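Local atomic coordinates of UDP-glucose:anthocyanidin 3-O-glucosyltransferase (Clitoria ternatea, PDB entry 4REL), a protein that is a plant glucosyltransferase of the GT-B clan, built from two Rossmann-like domains that face each other across a cleft. Residues D114-S119 with A133-V138; D149-K154 with Q180-V185; F296-K301 with G320-W325. All coordinates share one frame; numbering follows the deposited sequence.

Contact 1 of 3, residues D114-S119 with A133-V138; sequences DAFVTS and AFWPNV. With KMP (3,5,7-trihydroxy-2-(4-hydroxyphenyl)-4H-chromen-4-one), chain B.
D114 OD2 holds the centre of this contact, taking F116 N at 3.0 Å through its anti lone pair, which makes an Asx turn, and accepting a hydrogen bond from a water at 2.6 Å. The same water donates to N137 OD1 at 2.9 Å, so it bridges the two segments; it also lies over the centre of one face of the F116 ring. D114 CG stands anti to the backbone N (chi1 -174°), which brings OD1 to within 3.5 Å of P136 CG; OD1 is also hydrogen-bonded to H17. On the backbone, strands 110-114 and 131-135 run parallel, and A115 N donates to F134 O at 2.9 Å. The A115 methyl meets W135 at the indole edge, in the ring plane. F116 turns its own edge toward the face of W135 in an offset edge-to-face pair, planes at 89°, and its ring lies almost parallel to the N137 amide, 11° apart. The N137 amide oxygen sits over the W135 ring, while its ND2 comes to 2.9 Å from O13 of KMP. F116 meets the ligand at its ring edge, CE2 lying 3.8 Å from C9. Both D114 oxygens thus have polar partners in a buried site, and the carboxylate and its water probably help to place the amide that, with F116, lines the ligand pocket.

Contact 2 of 3, residues D149-K154 with Q180-V185; sequences DLIRDK and QDMLDV. With KMP (3,5,7-trihydroxy-2-(4-hydroxyphenyl)-4H-chromen-4-one), chain B.
R152, M182 and I151 carry this contact, in which helix 148-157 of the N-terminal half of the GT-B fold packs on the turn at 180-185, just ahead of helix 191-197. R152 reaches out from the helix with its chain extended from CG to NE and grips one acceptor side-on: NE donates to M182 O at 2.7 Å, and NH2 to the same oxygen at 3.0 Å. The oxygen lies in the guanidinium plane for both bonds, but only NE lies in the carbonyl plane; NH2 stands above it, and its bond is the more bent, 135° at the hydrogen against 156°. Two donors on one carbonyl fix the rotation of the guanidinium, and the positive charge would probably polarise that peptide group. V185 CG1 lies over one guanidinium face, toward its rim.

The M182 side chain turns toward the buried I151. Its CG stands between the backbone N and the carbonyl carbon (chi1 76°) and the chain bends at its end, bringing CE to 4.1 Å from I151 CD1, the two side chains nearly perpendicular. I151 spreads its other branch, CG2, onto L183 CD2 at 4.0 Å; that same methyl lies alongside R152 CG, where the R152 and L183 side chains are oppositely directed. The turn itself is held by Q180 O, which accepts from both L183 N and D184 N. Next to M182, D181 faces the ligand pocket, where its OD2 accepts a hydrogen bond from O29 of KMP at 2.7 Å.

Contact 3 of 3, residues F296-K301 with G320-W325; sequences FVWALK and GKVVSW
F296 starts the pairing of two parallel strands, a beta-alpha-beta unit of the C-terminal Rossmann-like sheet with 320-323 at its edge, by laying its ring over G320: CA of G320 stands 3.7 Å from the ring centroid, 8° off the normal, a CH-pi contact. With chi1 at 63° the ring folds across onto the neighbouring strand, and its edge meets V322, CE1 to CG2 at 3.9 Å. The F296 carbonyl accepts from K321 N at 2.9 Å. V297, on the other face with K321, turns its side chain to W257 and L258 of helix 254-259. W298 bonds on both sides of V322: its N donates to K321 O at 2.8 Å, and its O accepts from V323 N at 2.9 Å. Its indole leads away toward helix 279-292. A299 stands level with V323. L300 N then donates to V323 O at 2.8 Å, one step beyond the strand, while L300 CD2 lies beside V322 CG1, the side chains in parallel. A water joins L300 O to S324 OG. Backbone bonds therefore fix the register, and apolar packing adds to it: F296, W298 and V322 share one face, and L300 packs against V322 beyond the strand.

In the fold
The three contacts follow one another along the chain, and none nests in or crosses another. Contact 1 comes first, closing the crossover that leaves strand 110-114, passes through helix 119-127 and returns as strand 131-135 in the seven-stranded parallel sheet. The chain then runs from that sheet into helix 148-157, and contact 2 closes the longer excursion from this helix to the turn at 180-185. Its centre lies about 20 Å from that of contact 1, but both border the same KMP site. Contact 3 belongs to the second, six-stranded sheet, where it closes a beta-alpha-beta unit through helix 312-315 and attaches an outermost strand, 320-323, to strand 296-299.

Contact 1 of 3, residues D114-S119 with A133-V138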
# COMPACT_ATOMS: atom_id res chain seq x y z
N ASP A 114 -3.83 -11.54 4.66
CA ASP A 114 -4.19 -10.34 3.91
C ASP A 114 -5.69 -10.44 3.65
O ASP A 114 -6.18 -11.50 3.31
CB ASP A 114 -3.42 -10.32 2.59
CG ASP A 114 -3.61 -9.02 1.82
OD1 ASP A 114 -2.64 -8.24 1.69
OD2 ASP A 114 -4.74 -8.78 1.34
N ALA A 115 -6.42 -9.34 3.87
CA ALA A 115 -7.88 -9.36 3.74
C ALA A 115 -8.38 -9.86 2.38
O ALA A 115 -9.49 -10.37 2.28
CB ALA A 115 -8.46 -7.95 4.03
N PHE A 116 -7.58 -9.67 1.33
CA PHE A 116 -8.01 -10.08 -0.01
C PHE A 116 -8.07 -11.61 -0.16
O PHE A 116 -8.74 -12.11 -1.06
CB PHE A 116 -7.11 -9.51 -1.11
CG PHE A 116 -7.25 -8.03 -1.33
CD1 PHE A 116 -8.22 -7.29 -0.65
CD2 PHE A 116 -6.41 -7.37 -2.21
CE1 PHE A 116 -8.35 -5.92 -0.85
CE2 PHE A 116 -6.53 -5.99 -2.42
CZ PHE A 116 -7.50 -5.27 -1.74
N VAL A 117 -7.33 -12.33 0.69
CA VAL A 117 -7.36 -13.79 0.61
C VAL A 117 -8.54 -14.29 1.43
O VAL A 117 -8.39 -14.88 2.50
CB VAL A 117 -6.03 -14.42 1.08
CG1 VAL A 117 -6.02 -15.93 0.79
CG2 VAL A 117 -4.86 -13.75 0.37
N THR A 118 -9.73 -14.03 0.93
CA THR A 118 -10.93 -14.31 1.71
C THR A 118 -11.16 -15.80 1.92
O THR A 118 -11.82 -16.19 2.89
CB THR A 118 -12.18 -13.68 1.09
OG1 THR A 118 -12.38 -14.24 -0.21
CG2 THR A 118 -12.00 -12.16 0.96
N SER A 119 -10.62 -16.64 1.04
CA SER A 119 -10.72 -18.09 1.23
C SER A 119 -10.06 -18.55 2.54
O SER A 119 -10.40 -19.61 3.06
CB SER A 119 -10.12 -18.85 0.05
OG SER A 119 -10.95 -18.72 -1.10
N ALA A 133 -7.54 -10.38 9.96
CA ALA A 133 -7.38 -9.83 8.62
C ALA A 133 -6.42 -8.64 8.64
O ALA A 133 -6.50 -7.77 9.52
CB ALA A 133 -8.74 -9.42 8.03
N PHE A 134 -5.50 -8.61 7.68
CA PHE A 134 -4.49 -7.56 7.59
C PHE A 134 -4.85 -6.66 6.41
O PHE A 134 -5.19 -7.15 5.32
CB PHE A 134 -3.10 -8.20 7.39
CG PHE A 134 -1.96 -7.21 7.26
CD1 PHE A 134 -1.58 -6.41 8.33
CD2 PHE A 134 -1.25 -7.11 6.06
CE1 PHE A 134 -0.51 -5.52 8.21
CE2 PHE A 134 -0.18 -6.22 5.93
CZ PHE A 134 0.19 -5.42 7.01
N TRP A 135 -4.76 -5.34 6.62
CA TRP A 135 -5.16 -4.35 5.61
C TRP A 135 -4.02 -3.41 5.27
O TRP A 135 -3.79 -2.41 5.96
CB TRP A 135 -6.33 -3.53 6.16
CG TRP A 135 -6.97 -2.65 5.13
CD1 TRP A 135 -6.77 -1.31 4.96
CD2 TRP A 135 -7.91 -3.05 4.13
NE1 TRP A 135 -7.53 -0.85 3.91
CE2 TRP A 135 -8.25 -1.90 3.39
CE3 TRP A 135 -8.51 -4.27 3.79
CZ2 TRP A 135 -9.16 -1.93 2.33
CZ3 TRP A 135 -9.41 -4.30 2.74
CH2 TRP A 135 -9.72 -3.14 2.01
N PRO A 136 -3.28 -3.72 4.19
CA PRO A 136 -2.14 -2.88 3.82
C PRO A 136 -2.50 -1.85 2.74
O PRO A 136 -1.61 -1.28 2.11
CB PRO A 136 -1.14 -3.90 3.26
CG PRO A 136 -2.04 -4.88 2.55
CD PRO A 136 -3.26 -5.01 3.47
N ASN A 137 -3.78 -1.62 2.53
CA ASN A 137 -4.22 -0.67 1.51
C ASN A 137 -4.51 0.67 2.14
O ASN A 137 -4.16 0.91 3.29
CB ASN A 137 -5.45 -1.24 0.82
CG ASN A 137 -5.33 -2.74 0.66
OD1 ASN A 137 -6.09 -3.52 1.26
ND2 ASN A 137 -4.33 -3.15 -0.10
N VAL A 138 -5.11 1.57 1.37
CA VAL A 138 -5.48 2.86 1.93
C VAL A 138 -6.48 2.60 3.06
O VAL A 138 -7.51 1.96 2.86
CB VAL A 138 -6.05 3.80 0.85
CG1 VAL A 138 -6.40 5.16 1.45
CG2 VAL A 138 -5.02 3.96 -0.25
C1 KMP B . -9.07 -1.60 -4.72
C2 KMP B . -7.93 -1.72 -3.95
C3 KMP B . -6.77 -2.46 -4.50
C4 KMP B . -6.87 -3.05 -5.85
C5 KMP B . -8.06 -2.88 -6.54
C6 KMP B . -9.13 -2.18 -5.99
C9 KMP B . -5.52 -2.61 -3.72
C10 KMP B . -4.41 -3.37 -4.34
C11 KMP B . -4.61 -3.94 -5.72
C14 KMP B . -3.55 -4.71 -6.43
C15 KMP B . -2.42 -5.19 -5.77
C16 KMP B . -1.45 -5.91 -6.46
C17 KMP B . -1.60 -6.14 -7.82
C18 KMP B . -2.72 -5.67 -8.48
C19 KMP B . -3.69 -4.96 -7.79
O12 KMP B . -5.81 -3.74 -6.39
O13 KMP B . -5.42 -2.12 -2.57
O24 KMP B . -0.64 -6.84 -8.49
O27 KMP B . -3.25 -3.51 -3.64
O29 KMP B . -10.27 -2.05 -6.72
O30 KMP B . -7.85 -1.17 -2.71
O HOH W 1 -5.70 -6.35 1.10

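Contact 2 of 3, residues D149-K154 with Q180-V185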
# COMPACT_ATOMS: atom_id res chain seq x y z
N ASP A 149 -23.86 -0.83 -2.28
CA ASP A 149 -25.11 -0.48 -2.95
C ASP A 149 -25.33 1.04 -3.02
O ASP A 149 -25.73 1.56 -4.06
CB ASP A 149 -26.31 -1.19 -2.31
CG ASP A 149 -26.24 -2.70 -2.46
OD1 ASP A 149 -25.45 -3.17 -3.30
OD2 ASP A 149 -26.98 -3.41 -1.75
N LEU A 150 -25.03 1.74 -1.93
CA LEU A 150 -25.16 3.20 -1.92
C LEU A 150 -24.18 3.82 -2.90
O LEU A 150 -24.52 4.76 -3.63
CB LEU A 150 -24.91 3.78 -0.53
CG LEU A 150 -25.96 3.51 0.55
CD1 LEU A 150 -25.57 4.22 1.85
CD2 LEU A 150 -27.34 3.95 0.07
N ILE A 151 -22.97 3.29 -2.90
CA ILE A 151 -21.92 3.82 -3.77
C ILE A 151 -22.27 3.60 -5.25
O ILE A 151 -22.17 4.53 -6.05
CB ILE A 151 -20.55 3.23 -3.39
CG1 ILE A 151 -20.07 3.88 -2.09
CG2 ILE A 151 -19.54 3.44 -4.50
CD1 ILE A 151 -18.95 3.13 -1.37
N ARG A 152 -22.71 2.40 -5.60
CA ARG A 152 -23.09 2.11 -6.98
C ARG A 152 -24.25 2.99 -7.41
O ARG A 152 -24.26 3.51 -8.54
CB ARG A 152 -23.46 0.65 -7.17
CG ARG A 152 -22.26 -0.28 -7.01
CD ARG A 152 -22.61 -1.71 -7.32
NE ARG A 152 -21.42 -2.55 -7.38
CZ ARG A 152 -21.45 -3.87 -7.42
NH1 ARG A 152 -22.61 -4.51 -7.40
NH2 ARG A 152 -20.32 -4.56 -7.48
N ASP A 153 -25.22 3.16 -6.53
CA ASP A 153 -26.38 3.99 -6.86
C ASP A 153 -25.97 5.44 -7.10
O ASP A 153 -26.37 6.05 -8.09
CB ASP A 153 -27.45 3.90 -5.77
CG ASP A 153 -28.81 4.35 -6.27
OD1 ASP A 153 -29.13 4.09 -7.45
OD2 ASP A 153 -29.56 4.98 -5.49
N LYS A 154 -25.15 5.98 -6.20
CA LYS A 154 -24.69 7.35 -6.34
C LYS A 154 -23.80 7.53 -7.58
O LYS A 154 -23.94 8.51 -8.31
CB LYS A 154 -23.96 7.82 -5.07
CG LYS A 154 -23.56 9.30 -5.09
CD LYS A 154 -23.27 9.83 -3.70
CE LYS A 154 -24.49 10.49 -3.08
NZ LYS A 154 -24.59 11.95 -3.41
N GLN A 180 -12.97 1.72 -9.71
CA GLN A 180 -13.84 1.22 -10.77
C GLN A 180 -14.23 -0.24 -10.53
O GLN A 180 -15.36 -0.63 -10.84
CB GLN A 180 -13.18 1.37 -12.14
CG GLN A 180 -14.06 0.95 -13.30
CD GLN A 180 -15.28 1.82 -13.45
OE1 GLN A 180 -15.19 3.05 -13.38
NE2 GLN A 180 -16.44 1.20 -13.65
N ASP A 181 -13.32 -1.02 -9.95
CA ASP A 181 -13.59 -2.44 -9.69
C ASP A 181 -14.90 -2.68 -8.95
O ASP A 181 -15.58 -3.68 -9.20
CB ASP A 181 -12.44 -3.09 -8.89
CG ASP A 181 -11.17 -3.29 -9.71
OD1 ASP A 181 -11.26 -3.53 -10.92
OD2 ASP A 181 -10.08 -3.21 -9.11
N MET A 182 -15.26 -1.78 -8.04
CA MET A 182 -16.42 -2.05 -7.19
C MET A 182 -17.72 -1.65 -7.86
O MET A 182 -18.80 -2.01 -7.39
CB MET A 182 -16.28 -1.42 -5.79
CG MET A 182 -16.49 0.07 -5.69
SD MET A 182 -16.48 0.60 -3.95
CE MET A 182 -17.89 -0.28 -3.32
N LEU A 183 -17.60 -0.95 -8.98
CA LEU A 183 -18.76 -0.54 -9.76
C LEU A 183 -19.09 -1.51 -10.91
O LEU A 183 -20.24 -1.57 -11.35
CB LEU A 183 -18.54 0.86 -10.34
CG LEU A 183 -18.26 2.01 -9.37
CD1 LEU A 183 -18.13 3.31 -10.14
CD2 LEU A 183 -19.35 2.12 -8.31
N ASP A 184 -18.08 -2.23 -11.40
CA ASP A 184 -18.26 -3.10 -12.57
C ASP A 184 -19.30 -4.18 -12.30
O ASP A 184 -19.25 -4.84 -11.27
CB ASP A 184 -16.94 -3.77 -12.96
CG ASP A 184 -15.95 -2.81 -13.60
OD1 ASP A 184 -16.38 -1.81 -14.21
OD2 ASP A 184 -14.73 -3.07 -13.49
N VAL A 185 -20.23 -4.36 -13.24
CA VAL A 185 -21.22 -5.42 -13.16
C VAL A 185 -21.23 -6.22 -14.46
O VAL A 185 -20.98 -5.67 -15.53
CB VAL A 185 -22.64 -4.86 -12.87
CG1 VAL A 185 -22.73 -4.31 -11.46
CG2 VAL A 185 -23.01 -3.80 -13.90
C1 KMP B . -9.07 -1.60 -4.72
C2 KMP B . -7.93 -1.72 -3.95
C3 KMP B . -6.77 -2.46 -4.50
C4 KMP B . -6.87 -3.05 -5.85
C5 KMP B . -8.06 -2.88 -6.54
C6 KMP B . -9.13 -2.18 -5.99
C9 KMP B . -5.52 -2.61 -3.72
C10 KMP B . -4.41 -3.37 -4.34
C11 KMP B . -4.61 -3.94 -5.72
C14 KMP B . -3.55 -4.71 -6.43
C15 KMP B . -2.42 -5.19 -5.77
C16 KMP B . -1.45 -5.91 -6.46
C17 KMP B . -1.60 -6.14 -7.82
C18 KMP B . -2.72 -5.67 -8.48
C19 KMP B . -3.69 -4.96 -7.79
O12 KMP B . -5.81 -3.74 -6.39
O13 KMP B . -5.42 -2.12 -2.57
O24 KMP B . -0.64 -6.84 -8.49
O27 KMP B . -3.25 -3.51 -3.64
O29 KMP B . -10.27 -2.05 -6.72
O30 KMP B . -7.85 -1.17 -2.71

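Contact 3 of 3, residues F296-K301 with G320-W325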
# COMPACT_ATOMS: atom_id res chain seq x y z
N PHE A 296 15.25 17.29 -10.19
CA PHE A 296 14.35 16.15 -10.04
C PHE A 296 15.09 14.83 -10.03
O PHE A 296 16.18 14.71 -10.59
CB PHE A 296 13.29 16.16 -11.16
CG PHE A 296 13.86 16.01 -12.55
CD1 PHE A 296 14.08 14.75 -13.10
CD2 PHE A 296 14.15 17.13 -13.33
CE1 PHE A 296 14.61 14.60 -14.39
CE2 PHE A 296 14.67 16.99 -14.61
CZ PHE A 296 14.90 15.73 -15.14
N VAL A 297 14.49 13.84 -9.37
CA VAL A 297 14.92 12.46 -9.47
C VAL A 297 13.69 11.69 -9.92
O VAL A 297 12.67 11.71 -9.24
CB VAL A 297 15.38 11.90 -8.13
CG1 VAL A 297 15.76 10.42 -8.28
CG2 VAL A 297 16.57 12.69 -7.60
N TRP A 298 13.77 11.02 -11.06
CA TRP A 298 12.63 10.30 -11.60
C TRP A 298 12.99 8.82 -11.66
O TRP A 298 13.91 8.43 -12.39
CB TRP A 298 12.29 10.84 -13.00
CG TRP A 298 11.05 10.27 -13.66
CD1 TRP A 298 10.18 9.35 -13.14
CD2 TRP A 298 10.56 10.61 -14.96
NE1 TRP A 298 9.16 9.11 -14.05
CE2 TRP A 298 9.38 9.85 -15.18
CE3 TRP A 298 11.00 11.46 -15.98
CZ2 TRP A 298 8.64 9.93 -16.35
CZ3 TRP A 298 10.27 11.54 -17.15
CH2 TRP A 298 9.10 10.78 -17.33
N ALA A 299 12.29 8.02 -10.86
CA ALA A 299 12.46 6.58 -10.89
C ALA A 299 11.52 6.07 -11.96
O ALA A 299 10.30 6.15 -11.80
CB ALA A 299 12.13 5.96 -9.54
N LEU A 300 12.10 5.60 -13.06
CA LEU A 300 11.37 5.26 -14.27
C LEU A 300 11.87 3.91 -14.80
O LEU A 300 13.08 3.71 -14.95
CB LEU A 300 11.60 6.35 -15.34
CG LEU A 300 10.98 6.16 -16.72
CD1 LEU A 300 9.46 6.26 -16.66
CD2 LEU A 300 11.52 7.18 -17.71
N LYS A 301 10.95 2.99 -15.08
CA LYS A 301 11.32 1.70 -15.66
C LYS A 301 12.11 1.85 -16.95
O LYS A 301 11.79 2.68 -17.81
CB LYS A 301 10.10 0.81 -15.90
CG LYS A 301 9.55 0.15 -14.65
CD LYS A 301 8.43 -0.83 -14.98
CE LYS A 301 7.74 -1.32 -13.71
NZ LYS A 301 6.54 -2.17 -13.99
N GLY A 320 18.95 16.87 -13.20
CA GLY A 320 17.99 15.81 -12.94
C GLY A 320 18.62 14.45 -13.09
O GLY A 320 19.65 14.30 -13.74
N LYS A 321 18.00 13.45 -12.46
CA LYS A 321 18.45 12.08 -12.57
C LYS A 321 17.26 11.24 -12.99
O LYS A 321 16.22 11.28 -12.33
CB LYS A 321 18.95 11.55 -11.22
CG LYS A 321 20.42 11.85 -10.92
CD LYS A 321 20.99 10.80 -9.97
CE LYS A 321 22.28 10.19 -10.54
NZ LYS A 321 23.50 11.00 -10.22
N VAL A 322 17.40 10.51 -14.09
CA VAL A 322 16.37 9.57 -14.52
C VAL A 322 16.98 8.19 -14.36
O VAL A 322 17.95 7.85 -15.04
CB VAL A 322 15.97 9.83 -15.97
CG1 VAL A 322 14.94 8.79 -16.44
CG2 VAL A 322 15.40 11.25 -16.12
N VAL A 323 16.45 7.41 -13.42
CA VAL A 323 17.08 6.15 -13.03
C VAL A 323 16.04 5.04 -12.91
O VAL A 323 14.85 5.31 -12.79
CB VAL A 323 17.83 6.29 -11.70
CG1 VAL A 323 18.98 7.29 -11.85
CG2 VAL A 323 16.89 6.74 -10.61
N SER A 324 16.50 3.79 -12.95
CA SER A 324 15.60 2.65 -12.93
C SER A 324 15.12 2.32 -11.52
O SER A 324 14.06 1.74 -11.34
CB SER A 324 16.28 1.42 -13.54
OG SER A 324 16.62 1.67 -14.89
N TRP A 325 15.92 2.70 -10.52
CA TRP A 325 15.63 2.38 -9.13
C TRP A 325 16.24 3.41 -8.18
O TRP A 325 17.32 3.94 -8.44
CB TRP A 325 16.18 0.99 -8.79
CG TRP A 325 16.15 0.65 -7.33
CD1 TRP A 325 15.14 0.04 -6.65
CD2 TRP A 325 17.18 0.91 -6.37
NE1 TRP A 325 15.47 -0.10 -5.33
CE2 TRP A 325 16.72 0.43 -5.13
CE3 TRP A 325 18.44 1.51 -6.44
CZ2 TRP A 325 17.49 0.53 -3.96
CZ3 TRP A 325 19.20 1.60 -5.28
CH2 TRP A 325 18.72 1.12 -4.06
O HOH W 2 15.56 4.03 -16.33